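Local coordinates for protein Ta0487 (Thermoplasma acidophilum, PDB 3KBQ) that is of unknown function but belongs to the CinA family, this chain being its probable molybdopterin-binding domain, at residues A100-K105 with L116-I121; D48-G53 with F84-G89; A25-N30 with K155-L160. One frame throughout, in Å; residues are numbered along the deposited sequence.

Interaction 1 of 3, residues A100-K105 with L116-I121; sequences AMIKKK and LKMAKI
Ile-102, projecting from the helix, puts CD1 into the backbone corner between Met-118 and Ala-119, and this one methyl makes the tight part of the contact. CD1 lies 3.8 Å from Met-118 C, with CB of Met-118 at 3.9 Å and CB of Ala-119 at 4.0 Å from it. The second branch works separately: Ile-102 CG2 meets Met-118 CE at 4.0 Å. The Met-118 methyl reaches Ile-102 because its chain, straight at chi2, bends at chi3 (-44°). No hydrogen bond crosses between the segments, which meet by apolar packing, with all three residues buried. On the solvent side the spacing is looser: Lys-103 CE and Leu-116 CD1 stay 5.8 Å apart. The short 3-10 turn 117-119 presents Met-118 and Ala-119 together, while Lys-117 points away and gives its NZ to the carbonyls of Gly-73, Thr-75 and Gln-114. Leu-111 adds to the cover of Ile-102, and Pro-74 and Ala-135 pack on Met-118. Strand 93-94 leads into helix 96-106, its antiparallel partner 120-121 follows the 3-10 turn, and the contact packs the helix against that turn; Pro-127 of strand 125-128 touches both Met-101 and Ile-121.

Interaction 2 of 3, residues D48-G53 with F84-G89; sequences DLDEIG and FAKCIG
Lys-86 and Asp-50 form the charged part of the contact, a salt bridge between two solvent-exposed side chains that meet at a slant. NZ of Lys-86 lies 3.4 Å from OD1 of Asp-50, and the hydrogen bond within the pair is weak. The lysine reaches it with CG anti to the backbone N (chi1 -177°) and an extended chain that bends only at chi4; its CE also lies 3.7 Å from the same OD1.

The backbones come close by van der Waals packing. CB of Cys-87 sits 3.5 Å from CA of Gly-53, where the glycine has no side chain to hold the helices apart; the CA atoms of Gly-53 and Cys-87 are 4.7 Å apart. Deeper in, Ile-52 CG2 lies 4.0 Å from the backbone N of Phe-84.

The meeting is of two helix ends: the first turn of helix 49-62 lies against the last turn of helix 80-87. Asp-48 is the N-cap of the former, its OD2 accepting from Glu-51 N at 3.0 Å, on the anti side and tilted 28° out of the carboxylate plane, and more weakly from Asp-50 N. The latter closes in a Schellman motif, with positive phi at Gly-89 (80°).

Aromatic packing runs inward: the Phe-84 ring meets Phe-56 edge-to-face and packs on strands 137-142 and 145-150 of the mixed sheet. Arg-57 NH1 donates to the carbonyl of Cys-87, whereas Glu-51 faces the dimer partner, forming a salt bridge with Arg-41 of the second subunit.

Interaction 3 of 3, residues A25-N30 with K155-L160; sequences AAFIGN and KEMEAL
With CG anti to the backbone N (chi1 178°), Phe-27 holds its ring out toward helix 154-163, where Glu-158, straight beyond CG, is laid across one face. CG of Glu-158 stands 3.5 Å from the ring centroid, a CH-pi contact centred on the face. The carboxylate continues over the same ring, its plane within 6° of the ring plane, and OE2 comes 3.6 Å from CD1 of Phe-27. Met-157, bent at chi2 and chi3, approaches the phenyl obliquely: its CE is 3.6 Å from Phe-27 CD2, and its SD, 4.9 Å from the ring centroid, makes a Met-aromatic contact. On its inner side the same sulfur meets Ile-28 CG1 at 3.7 Å. The helix segments run nearly parallel, at 12°, with axes 10.9 Å apart, a gap bridged by these side chains. Leu-161 and Lys-162, one turn on, also pack on Phe-27. Beneath lies the mixed sheet: Ile-28 rests on Val-67 and Ser-69 of strand 65-69 and Val-8 of strand 5-11, while Met-157 also touches Ser-69, so helices 23-34 and 154-163 lie side by side on one face.

Three separate contacts, none touching another, are spread over the probable molybdopterin-binding domain. Interactions 2 and 3 lie on opposite sides of the chain's centre, their centres 22 Å apart and their nearest atoms about 14 Å. Interaction 1 is the most peripheral, 15 Å from the chain's centre, yet its nearest atoms come within about 6 Å of interaction 2 and about 8 Å of interaction 3. Along the chain, interaction 2 closes before interaction 1 opens, and 25-30 with 155-160 brackets both. Asn-130 lies between interactions 1 and 3, its O accepting from Lys-105 and its ND2 donating to Glu-156.

Interaction 1 of 3, residues A100-K105 with L116-I121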
# COMPACT_ATOMS: atom_id res chain seq x y z
N ALA B 100 -10.85 20.30 24.36
CA ALA B 100 -10.57 20.12 25.80
C ALA B 100 -9.50 19.03 26.09
O ALA B 100 -8.57 19.29 26.85
CB ALA B 100 -11.88 19.82 26.57
N MET B 101 -9.62 17.85 25.50
CA MET B 101 -8.59 16.80 25.63
C MET B 101 -7.20 17.43 25.35
O MET B 101 -6.28 17.36 26.18
CB MET B 101 -8.81 15.63 24.66
CG MET B 101 -10.28 15.05 24.53
SD MET B 101 -10.55 13.38 23.74
CE MET B 101 -9.68 13.43 22.19
N ILE B 102 -7.09 18.07 24.19
CA ILE B 102 -5.81 18.62 23.72
C ILE B 102 -5.16 19.68 24.63
O ILE B 102 -3.95 19.59 24.92
CB ILE B 102 -5.92 19.08 22.25
CG1 ILE B 102 -6.14 17.84 21.36
CG2 ILE B 102 -4.62 19.82 21.84
CD1 ILE B 102 -6.87 18.07 20.08
N LYS B 103 -5.94 20.67 25.05
CA LYS B 103 -5.46 21.74 25.95
C LYS B 103 -4.96 21.17 27.29
O LYS B 103 -3.95 21.63 27.83
CB LYS B 103 -6.58 22.75 26.23
CG LYS B 103 -6.81 23.72 25.11
CD LYS B 103 -8.12 24.50 25.31
CE LYS B 103 -8.26 25.55 24.21
NZ LYS B 103 -9.56 26.28 24.27
N LYS B 104 -5.68 20.18 27.80
CA LYS B 104 -5.29 19.49 29.02
C LYS B 104 -3.93 18.84 28.81
O LYS B 104 -3.04 18.99 29.64
CB LYS B 104 -6.34 18.45 29.39
CG LYS B 104 -6.60 18.34 30.88
CD LYS B 104 -6.56 19.73 31.56
CE LYS B 104 -7.24 19.74 32.93
NZ LYS B 104 -6.77 18.60 33.77
N LYS B 105 -3.74 18.16 27.68
CA LYS B 105 -2.46 17.50 27.40
C LYS B 105 -1.29 18.47 27.31
O LYS B 105 -0.17 18.15 27.72
CB LYS B 105 -2.54 16.68 26.12
CG LYS B 105 -3.20 15.33 26.31
CD LYS B 105 -3.36 14.63 24.99
CE LYS B 105 -3.91 13.22 25.17
NZ LYS B 105 -2.83 12.22 25.54
N LEU B 116 -4.22 23.25 17.46
CA LEU B 116 -5.64 23.47 17.48
C LEU B 116 -6.33 22.61 16.43
O LEU B 116 -7.34 21.99 16.75
CB LEU B 116 -5.99 24.94 17.19
CG LEU B 116 -7.48 25.32 17.08
CD1 LEU B 116 -8.20 25.05 18.42
CD2 LEU B 116 -7.63 26.82 16.71
N LYS B 117 -5.77 22.57 15.20
CA LYS B 117 -6.46 21.88 14.09
C LYS B 117 -6.68 20.40 14.37
O LYS B 117 -7.55 19.77 13.74
CB LYS B 117 -5.82 22.16 12.71
CG LYS B 117 -4.56 21.37 12.38
CD LYS B 117 -4.89 20.09 11.58
CE LYS B 117 -3.97 18.88 11.96
NZ LYS B 117 -2.60 19.24 12.48
N MET B 118 -5.94 19.83 15.34
CA MET B 118 -6.18 18.42 15.72
C MET B 118 -7.56 18.17 16.32
O MET B 118 -7.99 17.00 16.38
CB MET B 118 -5.09 17.83 16.67
CG MET B 118 -3.70 17.61 16.07
SD MET B 118 -2.48 17.01 17.28
CE MET B 118 -2.77 18.03 18.73
N ALA B 119 -8.25 19.22 16.77
CA ALA B 119 -9.64 19.07 17.25
C ALA B 119 -10.71 19.22 16.16
O ALA B 119 -11.90 19.11 16.46
CB ALA B 119 -9.94 20.03 18.42
N LYS B 120 -10.29 19.51 14.92
CA LYS B 120 -11.23 19.75 13.80
C LYS B 120 -11.60 18.38 13.21
O LYS B 120 -10.73 17.58 12.85
CB LYS B 120 -10.60 20.70 12.76
CG LYS B 120 -10.62 22.20 13.06
CD LYS B 120 -11.97 22.87 12.56
CE LYS B 120 -11.82 24.34 12.00
NZ LYS B 120 -12.43 25.52 12.81
N ILE B 121 -12.89 18.06 13.16
CA ILE B 121 -13.36 16.69 12.90
C ILE B 121 -14.61 16.84 12.02
O ILE B 121 -15.32 17.82 12.19
CB ILE B 121 -13.71 16.04 14.25
CG1 ILE B 121 -12.54 15.23 14.80
CG2 ILE B 121 -14.90 15.14 14.21
CD1 ILE B 121 -12.68 15.04 16.34

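Interaction 2 of 3, residues D48-G53 with F84-G89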
# COMPACT_ATOMS: atom_id res chain seq x y z
N ASP B 48 -1.07 14.20 1.27
CA ASP B 48 -1.62 14.98 0.17
C ASP B 48 -3.13 14.76 0.18
O ASP B 48 -3.57 13.58 0.13
CB ASP B 48 -1.05 14.40 -1.13
CG ASP B 48 -1.63 15.05 -2.36
OD1 ASP B 48 -0.85 15.75 -3.03
OD2 ASP B 48 -2.86 14.90 -2.64
N LEU B 49 -3.92 15.85 0.20
CA LEU B 49 -5.38 15.72 0.41
C LEU B 49 -6.02 14.83 -0.61
O LEU B 49 -6.80 13.97 -0.26
CB LEU B 49 -6.13 17.09 0.39
CG LEU B 49 -5.76 17.99 1.58
CD1 LEU B 49 -6.42 19.39 1.44
CD2 LEU B 49 -6.11 17.35 2.91
N ASP B 50 -5.69 15.02 -1.87
CA ASP B 50 -6.42 14.33 -2.91
C ASP B 50 -6.02 12.85 -2.91
O ASP B 50 -6.83 12.01 -3.21
CB ASP B 50 -6.13 14.91 -4.28
CG ASP B 50 -6.79 16.27 -4.54
OD1 ASP B 50 -7.66 16.73 -3.75
OD2 ASP B 50 -6.42 16.90 -5.57
N GLU B 51 -4.76 12.56 -2.58
CA GLU B 51 -4.28 11.17 -2.60
C GLU B 51 -4.89 10.42 -1.45
O GLU B 51 -5.25 9.23 -1.58
CB GLU B 51 -2.74 11.12 -2.47
CG GLU B 51 -2.03 11.71 -3.70
CD GLU B 51 -2.20 10.82 -4.92
OE1 GLU B 51 -1.61 9.72 -4.94
OE2 GLU B 51 -2.96 11.20 -5.84
N ILE B 52 -5.00 11.10 -0.32
CA ILE B 52 -5.62 10.51 0.88
C ILE B 52 -7.10 10.24 0.61
O ILE B 52 -7.62 9.14 0.95
CB ILE B 52 -5.43 11.45 2.13
CG1 ILE B 52 -3.98 11.42 2.65
CG2 ILE B 52 -6.42 11.07 3.30
CD1 ILE B 52 -3.55 12.72 3.36
N GLY B 53 -7.76 11.21 -0.05
CA GLY B 53 -9.17 11.06 -0.39
C GLY B 53 -9.39 9.85 -1.31
O GLY B 53 -10.38 9.09 -1.14
N PHE B 84 -9.82 12.83 4.60
CA PHE B 84 -10.99 11.99 4.84
C PHE B 84 -12.31 12.78 4.78
O PHE B 84 -13.22 12.35 4.09
CB PHE B 84 -10.93 11.27 6.18
CG PHE B 84 -12.17 10.47 6.47
CD1 PHE B 84 -12.41 9.28 5.77
CD2 PHE B 84 -13.12 10.91 7.39
CE1 PHE B 84 -13.59 8.52 6.00
CE2 PHE B 84 -14.31 10.15 7.63
CZ PHE B 84 -14.51 8.95 6.94
N ALA B 85 -12.39 13.91 5.47
CA ALA B 85 -13.59 14.81 5.39
C ALA B 85 -13.97 15.19 3.96
O ALA B 85 -15.15 15.14 3.58
CB ALA B 85 -13.34 16.09 6.17
N LYS B 86 -12.95 15.59 3.20
CA LYS B 86 -13.15 16.06 1.83
C LYS B 86 -13.70 14.92 1.03
O LYS B 86 -14.63 15.06 0.24
CB LYS B 86 -11.81 16.51 1.23
CG LYS B 86 -11.92 17.08 -0.16
CD LYS B 86 -10.51 17.21 -0.79
CE LYS B 86 -10.59 18.08 -2.02
NZ LYS B 86 -9.46 19.02 -1.99
N CYS B 87 -13.15 13.74 1.24
CA CYS B 87 -13.56 12.67 0.37
C CYS B 87 -14.98 12.14 0.69
O CYS B 87 -15.60 11.55 -0.17
CB CYS B 87 -12.53 11.58 0.31
SG CYS B 87 -12.73 10.34 1.61
N ILE B 88 -15.49 12.37 1.90
CA ILE B 88 -16.90 12.02 2.16
C ILE B 88 -17.84 13.23 2.02
O ILE B 88 -19.05 13.13 2.27
CB ILE B 88 -17.15 11.33 3.55
CG1 ILE B 88 -16.64 12.21 4.71
CG2 ILE B 88 -16.51 9.96 3.61
CD1 ILE B 88 -17.17 11.78 6.07
N GLY B 89 -17.28 14.37 1.63
CA GLY B 89 -18.12 15.53 1.38
C GLY B 89 -18.54 16.30 2.61
O GLY B 89 -19.54 17.02 2.58

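Interaction 3 of 3, residues A25-N30 with K155-L160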
# COMPACT_ATOMS: atom_id res chain seq x y z
N ALA B 25 1.36 -1.22 8.98
CA ALA B 25 0.45 -1.98 8.11
C ALA B 25 0.51 -3.48 8.48
O ALA B 25 -0.51 -4.16 8.44
CB ALA B 25 0.79 -1.75 6.59
N ALA B 26 1.67 -3.96 8.87
CA ALA B 26 1.82 -5.35 9.36
C ALA B 26 1.03 -5.56 10.62
O ALA B 26 0.30 -6.51 10.72
CB ALA B 26 3.30 -5.78 9.57
N PHE B 27 1.20 -4.68 11.59
CA PHE B 27 0.48 -4.83 12.86
C PHE B 27 -1.05 -4.76 12.62
O PHE B 27 -1.80 -5.59 13.15
CB PHE B 27 0.91 -3.75 13.86
CG PHE B 27 0.15 -3.82 15.18
CD1 PHE B 27 0.71 -4.45 16.27
CD2 PHE B 27 -1.10 -3.23 15.33
CE1 PHE B 27 0.02 -4.52 17.50
CE2 PHE B 27 -1.78 -3.30 16.56
CZ PHE B 27 -1.22 -3.96 17.62
N ILE B 28 -1.51 -3.83 11.79
CA ILE B 28 -2.96 -3.70 11.52
C ILE B 28 -3.46 -4.93 10.74
O ILE B 28 -4.50 -5.51 11.07
CB ILE B 28 -3.27 -2.37 10.75
CG1 ILE B 28 -2.94 -1.13 11.64
CG2 ILE B 28 -4.77 -2.35 10.23
CD1 ILE B 28 -2.83 0.24 10.82
N GLY B 29 -2.70 -5.36 9.73
CA GLY B 29 -3.06 -6.55 8.97
C GLY B 29 -3.21 -7.77 9.85
O GLY B 29 -4.17 -8.54 9.71
N ASN B 30 -2.26 -7.94 10.78
CA ASN B 30 -2.28 -9.07 11.68
C ASN B 30 -3.45 -8.96 12.68
O ASN B 30 -4.14 -9.96 12.93
CB ASN B 30 -0.94 -9.22 12.43
CG ASN B 30 -0.93 -10.44 13.36
OD1 ASN B 30 -1.03 -11.58 12.92
ND2 ASN B 30 -0.85 -10.18 14.64
N LYS B 155 3.45 3.13 18.82
CA LYS B 155 2.97 2.89 20.17
C LYS B 155 1.54 3.46 20.36
O LYS B 155 0.69 2.86 21.02
CB LYS B 155 3.96 3.46 21.17
CG LYS B 155 3.59 3.27 22.61
CD LYS B 155 4.60 4.04 23.47
CE LYS B 155 4.41 3.71 24.94
NZ LYS B 155 4.88 2.31 25.22
N GLU B 156 1.27 4.61 19.76
CA GLU B 156 -0.05 5.23 19.85
C GLU B 156 -1.04 4.45 19.00
O GLU B 156 -2.18 4.19 19.42
CB GLU B 156 0.03 6.69 19.37
CG GLU B 156 0.99 7.53 20.19
CD GLU B 156 1.09 8.97 19.65
OE1 GLU B 156 0.09 9.55 19.13
OE2 GLU B 156 2.19 9.52 19.76
N MET B 157 -0.62 4.08 17.78
CA MET B 157 -1.51 3.43 16.82
C MET B 157 -2.00 2.14 17.51
O MET B 157 -3.22 1.91 17.59
CB MET B 157 -0.79 3.15 15.48
CG MET B 157 -1.61 2.35 14.39
SD MET B 157 -1.80 0.56 14.76
CE MET B 157 -0.08 0.08 14.51
N GLU B 158 -1.05 1.38 18.08
CA GLU B 158 -1.34 0.06 18.66
C GLU B 158 -2.20 0.17 19.92
O GLU B 158 -3.16 -0.61 20.08
CB GLU B 158 -0.06 -0.73 18.91
CG GLU B 158 0.76 -0.90 17.61
CD GLU B 158 2.14 -1.54 17.81
OE1 GLU B 158 2.46 -1.96 18.93
OE2 GLU B 158 2.89 -1.67 16.82
N ALA B 159 -1.92 1.18 20.74
CA ALA B 159 -2.73 1.43 21.93
C ALA B 159 -4.18 1.72 21.55
O ALA B 159 -5.09 1.14 22.10
CB ALA B 159 -2.15 2.56 22.75
N LEU B 160 -4.39 2.61 20.60
CA LEU B 160 -5.76 2.99 20.21
C LEU B 160 -6.52 1.86 19.48
O LEU B 160 -7.72 1.64 19.69
CB LEU B 160 -5.70 4.23 19.32
CG LEU B 160 -5.51 5.62 19.98
CD1 LEU B 160 -4.90 6.54 18.98
CD2 LEU B 160 -6.80 6.22 20.36